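Local coordinates for protein phosphoacetylglucosamine mutase (Aspergillus lentulus, PDB 5O9X) that interconverts N-acetylglucosamine 6-phosphate and N-acetylglucosamine 1-phosphate, probably by way of a bisphosphorylated sugar, at residues 128-134 against 156-162; 165-169 against 188-194; 462-468 against 510-515. The protein carries 1 engineered substitution. All coordinates share one frame; numbering follows the deposited sequence.

The three contacts illustrate how a multidomain phosphosugar mutase builds one pocket from separate folding units. Contact 1 joins the last two strands of domain I, and contact 2 carries that domain over to domain II through the helix that follows strand 155-161. The two are neighbours, with centres about 13 Å apart, and they touch where Met-162 CE lies 3.5 Å from Leu-167 CA. Contact 3 belongs to the C-terminal domain, its centre about 31 Å from that of contact 1 and about 36 Å from that of contact 2. Glucose 1,6-bisphosphate occupies the space between: Arg-514 of contact 3 binds one phosphate directly, whereas the nearest atoms of the Asp-133 side chain in contact 1 and the ligand are about 9 Å apart.

Contact 1: residues 128-134 against 156-162. Unlike the reference sequence in segment 156-162: Phe-161 (reference Tyr).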
loop_
_atom_site.group_PDB
_atom_site.type_symbol
_atom_site.label_atom_id
_atom_site.label_comp_id
_atom_site.label_asym_id
_atom_site.label_seq_id
_atom_site.Cartn_x
_atom_site.Cartn_y
_atom_site.Cartn_z
ATOM N N VAL A 128 17.405 13.783 3.810
ATOM C CA VAL A 128 16.807 12.435 3.721
ATOM C C VAL A 128 16.342 12.001 5.127
ATOM O O VAL A 128 17.037 12.166 6.085
ATOM C CB VAL A 128 17.776 11.457 3.026
ATOM C CG1 VAL A 128 17.263 9.991 2.997
ATOM C CG2 VAL A 128 18.081 11.953 1.609
ATOM N N VAL A 129 15.129 11.471 5.234
ATOM C CA VAL A 129 14.616 10.935 6.540
ATOM C C VAL A 129 14.272 9.429 6.276
ATOM O O VAL A 129 13.731 9.081 5.210
ATOM C CB VAL A 129 13.412 11.820 7.062
ATOM C CG1 VAL A 129 12.297 11.958 6.021
ATOM C CG2 VAL A 129 12.778 11.242 8.351
ATOM N N PHE A 130 14.565 8.537 7.222
ATOM C CA PHE A 130 14.340 7.125 6.989
ATOM C C PHE A 130 13.820 6.437 8.248
ATOM O O PHE A 130 13.900 7.014 9.322
ATOM C CB PHE A 130 15.608 6.493 6.411
ATOM C CG PHE A 130 16.833 6.615 7.271
ATOM C CD1 PHE A 130 17.004 5.781 8.423
ATOM C CD2 PHE A 130 17.865 7.517 6.935
ATOM C CE1 PHE A 130 18.152 5.872 9.226
ATOM C CE2 PHE A 130 19.044 7.589 7.756
ATOM C CZ PHE A 130 19.177 6.757 8.880
ATOM N N ALA A 131 13.232 5.238 8.073
ATOM C CA ALA A 131 12.679 4.434 9.154
ATOM C C ALA A 131 12.696 3.010 8.630
ATOM O O ALA A 131 13.089 2.772 7.456
ATOM C CB ALA A 131 11.252 4.876 9.433
ATOM N N ARG A 132 12.322 2.049 9.493
ATOM C CA ARG A 132 12.349 0.695 9.091
ATOM C C ARG A 132 11.264 -0.032 9.875
ATOM O O ARG A 132 10.802 0.483 10.918
ATOM C CB ARG A 132 13.724 0.053 9.487
ATOM C CG ARG A 132 14.080 0.114 10.999
ATOM C CD ARG A 132 15.652 0.116 11.194
ATOM N NE ARG A 132 16.136 -0.164 12.604
ATOM C CZ ARG A 132 16.854 0.534 13.474
ATOM N NH1 ARG A 132 17.245 1.865 13.341
ATOM N NH2 ARG A 132 17.146 -0.131 14.605
ATOM N N ASP A 133 10.866 -1.195 9.376
ATOM C CA ASP A 133 9.938 -2.037 10.137
ATOM C C ASP A 133 10.843 -2.915 11.090
ATOM O O ASP A 133 12.010 -2.576 11.292
ATOM C CB ASP A 133 9.011 -2.873 9.192
ATOM C CG ASP A 133 9.773 -3.895 8.371
ATOM O OD1 ASP A 133 11.001 -4.108 8.610
ATOM O OD2 ASP A 133 9.133 -4.520 7.455
ATOM N N THR A 134 10.301 -4.018 11.631
ATOM C CA THR A 134 10.943 -4.763 12.701
ATOM C C THR A 134 11.931 -5.829 12.208
ATOM O O THR A 134 12.450 -6.580 13.042
ATOM C CB THR A 134 9.908 -5.432 13.642
ATOM O OG1 THR A 134 9.019 -6.260 12.847
ATOM C CG2 THR A 134 9.114 -4.356 14.433
ATOM N N PHE A 156 20.544 14.071 7.469
ATOM C CA PHE A 156 19.622 12.878 7.579
ATOM C C PHE A 156 19.132 12.650 8.987
ATOM O O PHE A 156 19.804 13.057 9.940
ATOM C CB PHE A 156 20.184 11.568 6.962
ATOM C CG PHE A 156 21.457 11.080 7.564
ATOM C CD1 PHE A 156 21.460 10.137 8.631
ATOM C CD2 PHE A 156 22.681 11.505 7.033
ATOM C CE1 PHE A 156 22.651 9.643 9.139
ATOM C CE2 PHE A 156 23.891 10.987 7.536
ATOM C CZ PHE A 156 23.862 10.077 8.610
ATOM N N ILE A 157 17.927 12.070 9.098
ATOM C CA ILE A 157 17.293 11.792 10.404
ATOM C C ILE A 157 16.853 10.334 10.370
ATOM O O ILE A 157 16.238 9.920 9.385
ATOM C CB ILE A 157 16.073 12.676 10.647
ATOM C CG1 ILE A 157 16.520 14.164 10.795
ATOM C CG2 ILE A 157 15.277 12.208 11.862
ATOM C CD1 ILE A 157 15.348 15.098 10.676
ATOM N N ASP A 158 17.230 9.599 11.415
ATOM C CA ASP A 158 16.814 8.193 11.620
ATOM C C ASP A 158 15.567 8.247 12.484
ATOM O O ASP A 158 15.667 8.556 13.662
ATOM C CB ASP A 158 17.964 7.441 12.322
ATOM C CG ASP A 158 17.613 5.961 12.614
ATOM O OD1 ASP A 158 16.464 5.563 12.408
ATOM O OD2 ASP A 158 18.476 5.243 13.093
ATOM N N MET A 159 14.391 7.919 11.922
ATOM C CA MET A 159 13.171 7.812 12.756
ATOM C C MET A 159 12.957 6.480 13.428
ATOM O O MET A 159 11.836 6.249 13.936
ATOM C CB MET A 159 11.904 8.148 12.004
ATOM C CG MET A 159 11.905 9.480 11.261
ATOM S SD MET A 159 11.965 10.807 12.450
ATOM C CE MET A 159 10.260 10.857 13.068
ATOM N N LYS A 160 13.947 5.584 13.376
ATOM C CA LYS A 160 13.881 4.261 14.098
ATOM C C LYS A 160 12.747 3.379 13.503
ATOM O O LYS A 160 12.669 3.297 12.263
ATOM C CB LYS A 160 13.789 4.400 15.643
ATOM C CG LYS A 160 14.929 5.312 16.264
ATOM C CD LYS A 160 16.234 4.651 15.887
ATOM C CE LYS A 160 17.484 5.212 16.529
ATOM N NZ LYS A 160 18.547 4.429 15.808
ATOM N N PHE A 161 11.900 2.771 14.362
ATOM C CA PHE A 161 10.845 1.896 13.903
ATOM C C PHE A 161 9.561 2.699 13.657
ATOM O O PHE A 161 9.019 3.365 14.599
ATOM C CB PHE A 161 10.555 0.817 14.985
ATOM C CG PHE A 161 11.717 -0.122 15.190
ATOM C CD1 PHE A 161 11.909 -1.225 14.347
ATOM C CD2 PHE A 161 12.651 0.137 16.190
ATOM C CE1 PHE A 161 13.024 -2.112 14.536
ATOM C CE2 PHE A 161 13.770 -0.722 16.366
ATOM C CZ PHE A 161 13.928 -1.868 15.584
ATOM N N MET A 162 9.021 2.571 12.452
ATOM C CA MET A 162 7.739 3.196 12.125
ATOM C C MET A 162 7.046 2.327 11.089
ATOM O O MET A 162 7.679 1.512 10.398
ATOM C CB MET A 162 7.971 4.617 11.516
ATOM C CG MET A 162 8.587 5.635 12.514
ATOM S SD MET A 162 8.112 7.363 12.207
ATOM C CE MET A 162 8.613 7.458 10.592
HETATM O O HOH W 1 15.406 3.220 11.239
HETATM O O HOH W 2 18.650 1.704 16.486
#
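Val-128 O accepts from Ile-157 N and Phe-130 N gives to Ile-157 O, starting a parallel ladder of five backbone hydrogen bonds whose shortest joins Met-159 N to Phe-130 O at 2.8 Å. Beyond it the register slips by one residue: Arg-132 N donates to Lys-160 O, Arg-132 O receives Met-162 N, and Arg-132 pairs with Phe-161 across a beta bulge. On one face of the sheet, the Phe-130 ring lies with a face over Asp-158 CA, 4.0 Å from the ring centroid in a CH-pi contact. Its edge meets Phe-156, CE2 to CD1 at 3.6 Å. A chi1 of 59° sets CG of Phe-130 between the backbone N and carbonyl carbon and swings the ring toward the neighbouring strand. These two strands close a beta-alpha-beta unit through helix 138-151, with 155-161 at one edge of the domain I sheet. Further along the same face, Arg-132 NH1 makes a long salt bridge of 3.6 Å to Asp-158 OD2, an oxygen that Lys-160 NZ meets from above the carboxylate plane at 2.8 Å. Asp-158 OD1 accepts from Lys-160 N at 2.7 Å, closing an Asx turn at the bulge. One water accepts from Arg-132 NH1 and donates to Asp-158 OD1 and Lys-160 O; a second, accepting from Arg-132 NH2 and Lys-160 NZ, links the two cations. Arg-132 CZ also stands 4.7 Å from the Phe-161 centroid, an off-centre cation-pi pair with planes 56° apart. On the reverse face Val-129 CG2 packs on Met-159 CG at 3.5 Å. In the second shell, Leu-145 of helix 138-151 covers Phe-130, while Thr-67 and Arg-135 hold the carboxylate of Asp-133.

Contact 2: residues 165-169 against 188-194; sequences PQLHY and EQGYYEK
Gln-166 and Tyr-169, one turn apart on helix 164-176, meet Tyr-191 at a nearly perpendicular helix crossing: the axes of the short segments run at 99° and come within 10.1 Å. The crossing links domain I to domain II. Aromatic packing dominates. The edge of the Tyr-191 ring is directed at the face of Tyr-169 in a T-shaped pair, centroids 5.4 Å apart and planes at 81°. Over that same Tyr-169 ring sits Tyr-191 CA, which lays the Tyr-169 ring against the backbone of the second helix, CZ near Tyr-191 N and CA. Gln-166 CG rests almost exactly above the centre of the Tyr-191 ring, 3.6 Å from its centroid. Polar contacts form a short chain. Gln-166 NE2 donates to Tyr-192 OH at 3.1 Å, with the acceptor in its amide plane, and Tyr-192 OH in turn donates a hydrogen bond to Glu-188 OE2 at 2.8 Å, arriving on the anti side of the carboxylate. Lys-224 forms a salt bridge to that oxygen. The phenol oxygens of Tyr-169 and Tyr-191 bond outward, to Glu-185 O and Asp-427. At the edge of Tyr-169, Lys-194 CD approaches CE1 to 3.7 Å while Lys-194 NZ reaches Tyr-183 O.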
loop_
_atom_site.group_PDB
_atom_site.type_symbol
_atom_site.label_atom_id
_atom_site.label_comp_id
_atom_site.label_asym_id
_atom_site.label_seq_id
_atom_site.Cartn_x
_atom_site.Cartn_y
_atom_site.Cartn_z
ATOM N N PRO A 165 3.227 3.969 6.423
ATOM C CA PRO A 165 2.486 5.227 6.297
ATOM C C PRO A 165 2.965 6.305 7.286
ATOM O O PRO A 165 2.911 7.484 6.942
ATOM C CB PRO A 165 1.042 4.830 6.697
ATOM C CG PRO A 165 0.952 3.374 6.441
ATOM C CD PRO A 165 2.335 2.797 6.606
ATOM N N GLN A 166 3.443 5.913 8.485
ATOM C CA GLN A 166 4.095 6.943 9.396
ATOM C C GLN A 166 5.250 7.657 8.717
ATOM O O GLN A 166 5.347 8.909 8.825
ATOM C CB GLN A 166 4.558 6.362 10.711
ATOM C CG GLN A 166 3.372 6.123 11.625
ATOM C CD GLN A 166 3.814 5.447 12.927
ATOM O OE1 GLN A 166 4.821 4.664 12.974
ATOM N NE2 GLN A 166 3.083 5.750 13.996
ATOM N N LEU A 167 6.126 6.892 8.054
ATOM C CA LEU A 167 7.243 7.512 7.338
ATOM C C LEU A 167 6.722 8.475 6.206
ATOM O O LEU A 167 7.184 9.612 6.098
ATOM C CB LEU A 167 8.282 6.410 6.868
ATOM C CG LEU A 167 9.342 7.255 6.188
ATOM C CD1 LEU A 167 10.391 7.973 7.040
ATOM C CD2 LEU A 167 9.810 6.721 4.874
ATOM N N HIS A 168 5.786 8.018 5.329
ATOM C CA HIS A 168 5.198 8.939 4.318
ATOM C C HIS A 168 4.593 10.231 4.938
ATOM O O HIS A 168 4.730 11.375 4.394
ATOM C CB HIS A 168 4.054 8.197 3.622
ATOM C CG HIS A 168 4.503 7.270 2.550
ATOM N ND1 HIS A 168 5.117 6.068 2.812
ATOM C CD2 HIS A 168 4.432 7.379 1.194
ATOM C CE1 HIS A 168 5.335 5.439 1.665
ATOM N NE2 HIS A 168 4.970 6.234 0.670
ATOM N N TYR A 169 3.894 10.058 6.053
ATOM C CA TYR A 169 3.334 11.187 6.843
ATOM C C TYR A 169 4.430 12.170 7.279
ATOM O O TYR A 169 4.267 13.382 7.095
ATOM C CB TYR A 169 2.510 10.665 8.084
ATOM C CG TYR A 169 2.267 11.704 9.107
ATOM C CD1 TYR A 169 1.050 12.505 9.056
ATOM C CD2 TYR A 169 3.201 11.976 10.108
ATOM C CE1 TYR A 169 0.809 13.484 10.020
ATOM C CE2 TYR A 169 2.961 12.983 11.045
ATOM C CZ TYR A 169 1.784 13.735 10.992
ATOM O OH TYR A 169 1.555 14.754 11.948
ATOM N N GLU A 188 6.111 11.056 15.334
ATOM C CA GLU A 188 5.192 9.973 15.603
ATOM C C GLU A 188 4.038 10.437 16.477
ATOM O O GLU A 188 2.889 10.067 16.217
ATOM C CB GLU A 188 6.008 8.855 16.269
ATOM C CG GLU A 188 5.413 7.528 16.060
ATOM C CD GLU A 188 6.263 6.410 16.628
ATOM O OE1 GLU A 188 7.490 6.395 16.342
ATOM O OE2 GLU A 188 5.667 5.619 17.391
ATOM N N GLN A 189 4.329 11.242 17.535
ATOM C CA GLN A 189 3.198 11.859 18.318
ATOM C C GLN A 189 2.261 12.681 17.424
ATOM O O GLN A 189 1.058 12.657 17.626
ATOM C CB GLN A 189 3.775 12.811 19.378
ATOM C CG GLN A 189 2.733 13.397 20.334
ATOM C CD GLN A 189 3.379 14.166 21.518
ATOM O OE1 GLN A 189 4.440 13.827 21.980
ATOM N NE2 GLN A 189 2.710 15.188 21.996
ATOM N N GLY A 190 2.812 13.480 16.471
ATOM C CA GLY A 190 1.992 14.318 15.635
ATOM C C GLY A 190 1.053 13.459 14.758
ATOM O O GLY A 190 -0.137 13.773 14.560
ATOM N N TYR A 191 1.594 12.364 14.263
ATOM C CA TYR A 191 0.759 11.361 13.488
ATOM C C TYR A 191 -0.442 10.857 14.313
ATOM O O TYR A 191 -1.587 10.924 13.839
ATOM C CB TYR A 191 1.664 10.206 13.056
ATOM C CG TYR A 191 0.953 9.014 12.446
ATOM C CD1 TYR A 191 0.712 8.992 11.085
ATOM C CD2 TYR A 191 0.507 7.920 13.254
ATOM C CE1 TYR A 191 0.067 7.903 10.498
ATOM C CE2 TYR A 191 -0.207 6.847 12.679
ATOM C CZ TYR A 191 -0.409 6.847 11.325
ATOM O OH TYR A 191 -1.070 5.817 10.711
ATOM N N TYR A 192 -0.212 10.451 15.579
ATOM C CA TYR A 192 -1.329 9.933 16.414
ATOM C C TYR A 192 -2.359 11.027 16.707
ATOM O O TYR A 192 -3.594 10.763 16.663
ATOM C CB TYR A 192 -0.859 9.370 17.760
ATOM C CG TYR A 192 0.130 8.218 17.602
ATOM C CD1 TYR A 192 -0.139 7.164 16.698
ATOM C CD2 TYR A 192 1.340 8.212 18.311
ATOM C CE1 TYR A 192 0.828 6.093 16.498
ATOM C CE2 TYR A 192 2.298 7.188 18.139
ATOM C CZ TYR A 192 2.037 6.154 17.244
ATOM O OH TYR A 192 2.963 5.164 17.084
ATOM N N GLU A 193 -1.848 12.238 16.977
ATOM C CA GLU A 193 -2.704 13.402 17.297
ATOM C C GLU A 193 -3.629 13.737 16.115
ATOM O O GLU A 193 -4.847 14.021 16.284
ATOM C CB GLU A 193 -1.789 14.599 17.627
ATOM C CG GLU A 193 -1.201 14.407 19.000
ATOM C CD GLU A 193 -0.232 15.517 19.412
ATOM O OE1 GLU A 193 0.242 16.264 18.524
ATOM O OE2 GLU A 193 0.023 15.633 20.641
ATOM N N LYS A 194 -3.060 13.720 14.915
ATOM C CA LYS A 194 -3.857 14.037 13.707
ATOM C C LYS A 194 -4.931 12.999 13.449
ATOM O O LYS A 194 -6.109 13.358 13.196
ATOM C CB LYS A 194 -2.961 14.145 12.478
ATOM C CG LYS A 194 -3.674 14.736 11.237
ATOM C CD LYS A 194 -2.727 14.537 10.039
ATOM C CE LYS A 194 -3.340 14.998 8.709
ATOM N NZ LYS A 194 -3.525 16.456 8.737
#

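Contact 3: residues 462-468 against 510-515; sequences RVEVAER and EDAVRV. Unlike the reference sequence in segment 462-468: Glu-467 (reference Asp). With G16 (1,6-di-O-phosphono-alpha-D-glucopyranose), chain B.
Arg-462 and Glu-510 form the main ionic link, a side-on grip in which NE and NH2 of the arginine both bind one carboxylate oxygen: Arg-462 NE meets Glu-510 OE2 at 2.8 Å on the syn side, and Arg-462 NH2 meets it at 3.0 Å on the anti side. With CG anti to the backbone N (chi1 -175°) and an extended chain beyond it, Arg-462 runs alongside the other segment, and Ala-512 CB sits under the centre of its guanidinium. Its NH1 is bound by Glu-464 OE2. The other Glu-510 oxygen, OE1, accepts from Arg-514 NH2 at 3.0 Å and also bonds to His-70, so the glutamate bridges two arginines. Arg-514 in turn holds the ligand: NE donates to O1P at 2.8 Å and NH2 to O2P at 2.9 Å, on the phosphate carried by O6 of glucose 1,6-bisphosphate. Glu-510 is a second-shell residue that probably helps fix the rotation of this phosphate-binding group.

The backbone bonds belong to the antiparallel sheet of the C-terminal domain, where strand 513-518 runs between 458-463 and 501-506. Val-463 and Val-513 are a hydrogen-bonded pair, Val-463 N to Val-513 O at 2.7 Å with the reciprocal bond beside it. Among apolar contacts, Val-465 CG2 packs on Val-513 CG2 at 3.9 Å, and helix 522-539 covers Val-463 and Val-513. Where the strands part, waters join Val-465 N to Asp-511 O and Arg-468 N to Asp-511 OD1. Arg-468 NE lies 3.2 Å from Asp-511 OD1, a charge contact only, since the oxygen is well out of the guanidinium plane; Arg-468 NH1 donates to Ser-507 O.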
loop_
_atom_site.group_PDB
_atom_site.type_symbol
_atom_site.label_atom_id
_atom_site.label_comp_id
_atom_site.label_asym_id
_atom_site.label_seq_id
_atom_site.Cartn_x
_atom_site.Cartn_y
_atom_site.Cartn_z
ATOM N N ARG A 462 0.353 -19.224 -6.371
ATOM C CA ARG A 462 1.660 -18.615 -6.551
ATOM C C ARG A 462 2.464 -19.692 -7.259
ATOM O O ARG A 462 2.593 -20.802 -6.724
ATOM C CB ARG A 462 2.292 -18.289 -5.176
ATOM C CG ARG A 462 3.643 -17.526 -5.142
ATOM C CD ARG A 462 4.146 -17.551 -3.675
ATOM N NE ARG A 462 5.392 -16.811 -3.483
ATOM C CZ ARG A 462 6.575 -17.338 -3.837
ATOM N NH1 ARG A 462 6.619 -18.576 -4.331
ATOM N NH2 ARG A 462 7.679 -16.641 -3.684
ATOM N N VAL A 463 2.951 -19.376 -8.470
ATOM C CA VAL A 463 3.604 -20.383 -9.308
ATOM C C VAL A 463 5.095 -20.054 -9.394
ATOM O O VAL A 463 5.459 -18.963 -9.801
ATOM C CB VAL A 463 2.987 -20.496 -10.746
ATOM C CG1 VAL A 463 3.756 -21.539 -11.603
ATOM C CG2 VAL A 463 1.465 -20.758 -10.677
ATOM N N GLU A 464 5.951 -21.019 -9.038
ATOM C CA GLU A 464 7.433 -20.805 -9.210
ATOM C C GLU A 464 7.858 -21.174 -10.606
ATOM O O GLU A 464 7.392 -22.165 -11.101
ATOM C CB GLU A 464 8.189 -21.624 -8.131
ATOM C CG GLU A 464 8.143 -20.790 -6.866
ATOM C CD GLU A 464 8.820 -21.380 -5.673
ATOM O OE1 GLU A 464 9.152 -22.595 -5.698
ATOM O OE2 GLU A 464 8.925 -20.610 -4.673
ATOM N N VAL A 465 8.624 -20.318 -11.277
ATOM C CA VAL A 465 9.077 -20.612 -12.647
ATOM C C VAL A 465 10.594 -20.338 -12.691
ATOM O O VAL A 465 11.091 -19.594 -11.870
ATOM C CB VAL A 465 8.333 -19.677 -13.685
ATOM C CG1 VAL A 465 6.825 -19.948 -13.694
ATOM C CG2 VAL A 465 8.610 -18.216 -13.353
ATOM N N ALA A 466 11.317 -20.811 -13.714
ATOM C CA ALA A 466 12.785 -20.493 -13.866
ATOM C C ALA A 466 13.045 -19.084 -14.174
ATOM O O ALA A 466 14.101 -18.529 -13.764
ATOM C CB ALA A 466 13.408 -21.292 -15.002
ATOM N N GLU A 467 12.135 -18.470 -14.959
ATOM C CA GLU A 467 12.508 -17.210 -15.575
ATOM C C GLU A 467 11.315 -16.274 -15.685
ATOM O O GLU A 467 10.681 -16.233 -16.741
ATOM C CB GLU A 467 12.962 -17.540 -17.004
ATOM C CG GLU A 467 14.242 -16.901 -17.421
ATOM C CD GLU A 467 14.145 -15.420 -17.575
ATOM O OE1 GLU A 467 13.670 -14.721 -16.643
ATOM O OE2 GLU A 467 14.596 -14.944 -18.643
ATOM N N ARG A 468 10.986 -15.525 -14.650
ATOM C CA ARG A 468 9.638 -14.904 -14.729
ATOM C C ARG A 468 9.640 -13.738 -15.774
ATOM O O ARG A 468 8.570 -13.286 -16.210
ATOM C CB ARG A 468 9.095 -14.525 -13.318
ATOM C CG ARG A 468 9.699 -13.310 -12.803
ATOM C CD ARG A 468 9.536 -13.162 -11.287
ATOM N NE ARG A 468 10.849 -12.652 -10.874
ATOM C CZ ARG A 468 11.074 -11.585 -10.144
ATOM N NH1 ARG A 468 10.104 -10.927 -9.579
ATOM N NH2 ARG A 468 12.331 -11.252 -9.883
ATOM N N GLU A 510 8.194 -10.642 -5.425
ATOM C CA GLU A 510 8.684 -11.961 -5.150
ATOM C C GLU A 510 9.021 -12.643 -6.457
ATOM O O GLU A 510 8.483 -12.270 -7.510
ATOM C CB GLU A 510 7.543 -12.807 -4.526
ATOM C CG GLU A 510 7.105 -12.277 -3.201
ATOM C CD GLU A 510 5.923 -13.097 -2.703
ATOM O OE1 GLU A 510 4.797 -12.557 -2.444
ATOM O OE2 GLU A 510 6.170 -14.300 -2.638
ATOM N N ASP A 511 9.897 -13.655 -6.382
ATOM C CA ASP A 511 10.199 -14.458 -7.534
ATOM C C ASP A 511 9.094 -15.535 -7.801
ATOM O O ASP A 511 9.214 -16.729 -7.443
ATOM C CB ASP A 511 11.562 -15.134 -7.336
ATOM C CG ASP A 511 12.073 -15.764 -8.642
ATOM O OD1 ASP A 511 11.413 -15.605 -9.702
ATOM O OD2 ASP A 511 13.120 -16.417 -8.604
ATOM N N ALA A 512 7.968 -15.118 -8.378
ATOM C CA ALA A 512 6.909 -16.039 -8.747
ATOM C C ALA A 512 6.078 -15.406 -9.852
ATOM O O ALA A 512 6.189 -14.186 -10.106
ATOM C CB ALA A 512 5.989 -16.251 -7.554
ATOM N N VAL A 513 5.233 -16.255 -10.480
ATOM C CA VAL A 513 4.143 -15.800 -11.301
ATOM C C VAL A 513 2.856 -16.004 -10.473
ATOM O O VAL A 513 2.607 -17.128 -9.961
ATOM C CB VAL A 513 4.082 -16.578 -12.647
ATOM C CG1 VAL A 513 2.837 -16.223 -13.482
ATOM C CG2 VAL A 513 5.290 -16.082 -13.461
ATOM N N ARG A 514 1.959 -14.992 -10.538
ATOM C CA ARG A 514 0.672 -15.127 -9.832
ATOM C C ARG A 514 -0.421 -15.530 -10.786
ATOM O O ARG A 514 -0.530 -14.946 -11.852
ATOM C CB ARG A 514 0.275 -13.773 -9.202
ATOM C CG ARG A 514 1.302 -13.238 -8.209
ATOM C CD ARG A 514 0.695 -12.142 -7.302
ATOM N NE ARG A 514 1.744 -11.494 -6.448
ATOM C CZ ARG A 514 2.318 -12.079 -5.378
ATOM N NH1 ARG A 514 2.010 -13.368 -5.056
ATOM N NH2 ARG A 514 3.239 -11.364 -4.657
ATOM N N VAL A 515 -1.275 -16.457 -10.340
ATOM C CA VAL A 515 -2.469 -16.815 -11.104
ATOM C C VAL A 515 -3.662 -16.431 -10.249
ATOM O O VAL A 515 -3.750 -16.845 -9.079
ATOM C CB VAL A 515 -2.489 -18.334 -11.407
ATOM C CG1 VAL A 515 -3.853 -18.785 -11.984
ATOM C CG2 VAL A 515 -1.314 -18.659 -12.395
HETATM C C1 G16 B . 3.296 -4.261 -2.935
HETATM C C2 G16 B . 2.661 -3.083 -3.668
HETATM C C3 G16 B . 1.170 -3.403 -4.006
HETATM C C4 G16 B . 0.975 -4.686 -4.796
HETATM C C5 G16 B . 1.621 -5.821 -4.012
HETATM C C6 G16 B . 1.775 -7.113 -4.781
HETATM O O1 G16 B . 2.612 -4.456 -1.693
HETATM O O2 G16 B . 2.764 -1.815 -2.949
HETATM O O3 G16 B . 0.651 -2.288 -4.614
HETATM O O4 G16 B . -0.449 -5.076 -5.026
HETATM O O5 G16 B . 3.013 -5.546 -3.724
HETATM O O6 G16 B . 2.629 -6.813 -5.975
HETATM P P G16 B . 3.065 -8.039 -6.944
HETATM O O1P G16 B . 1.798 -8.833 -7.336
HETATM O O2P G16 B . 3.997 -8.971 -6.134
HETATM O O3P G16 B . 3.876 -7.455 -8.121
HETATM P "P'" G16 B . 3.365 -4.372 -0.241
HETATM O O1X G16 B . 4.460 -3.277 -0.338
HETATM O O2X G16 B . 4.117 -5.728 -0.041
HETATM O O3X G16 B . 2.322 -4.266 0.818
HETATM O O HOH W 3 9.942 -18.050 -4.927
HETATM O O HOH W 4 9.754 -18.309 -9.638
HETATM O O HOH W 5 12.108 -16.557 -12.214
#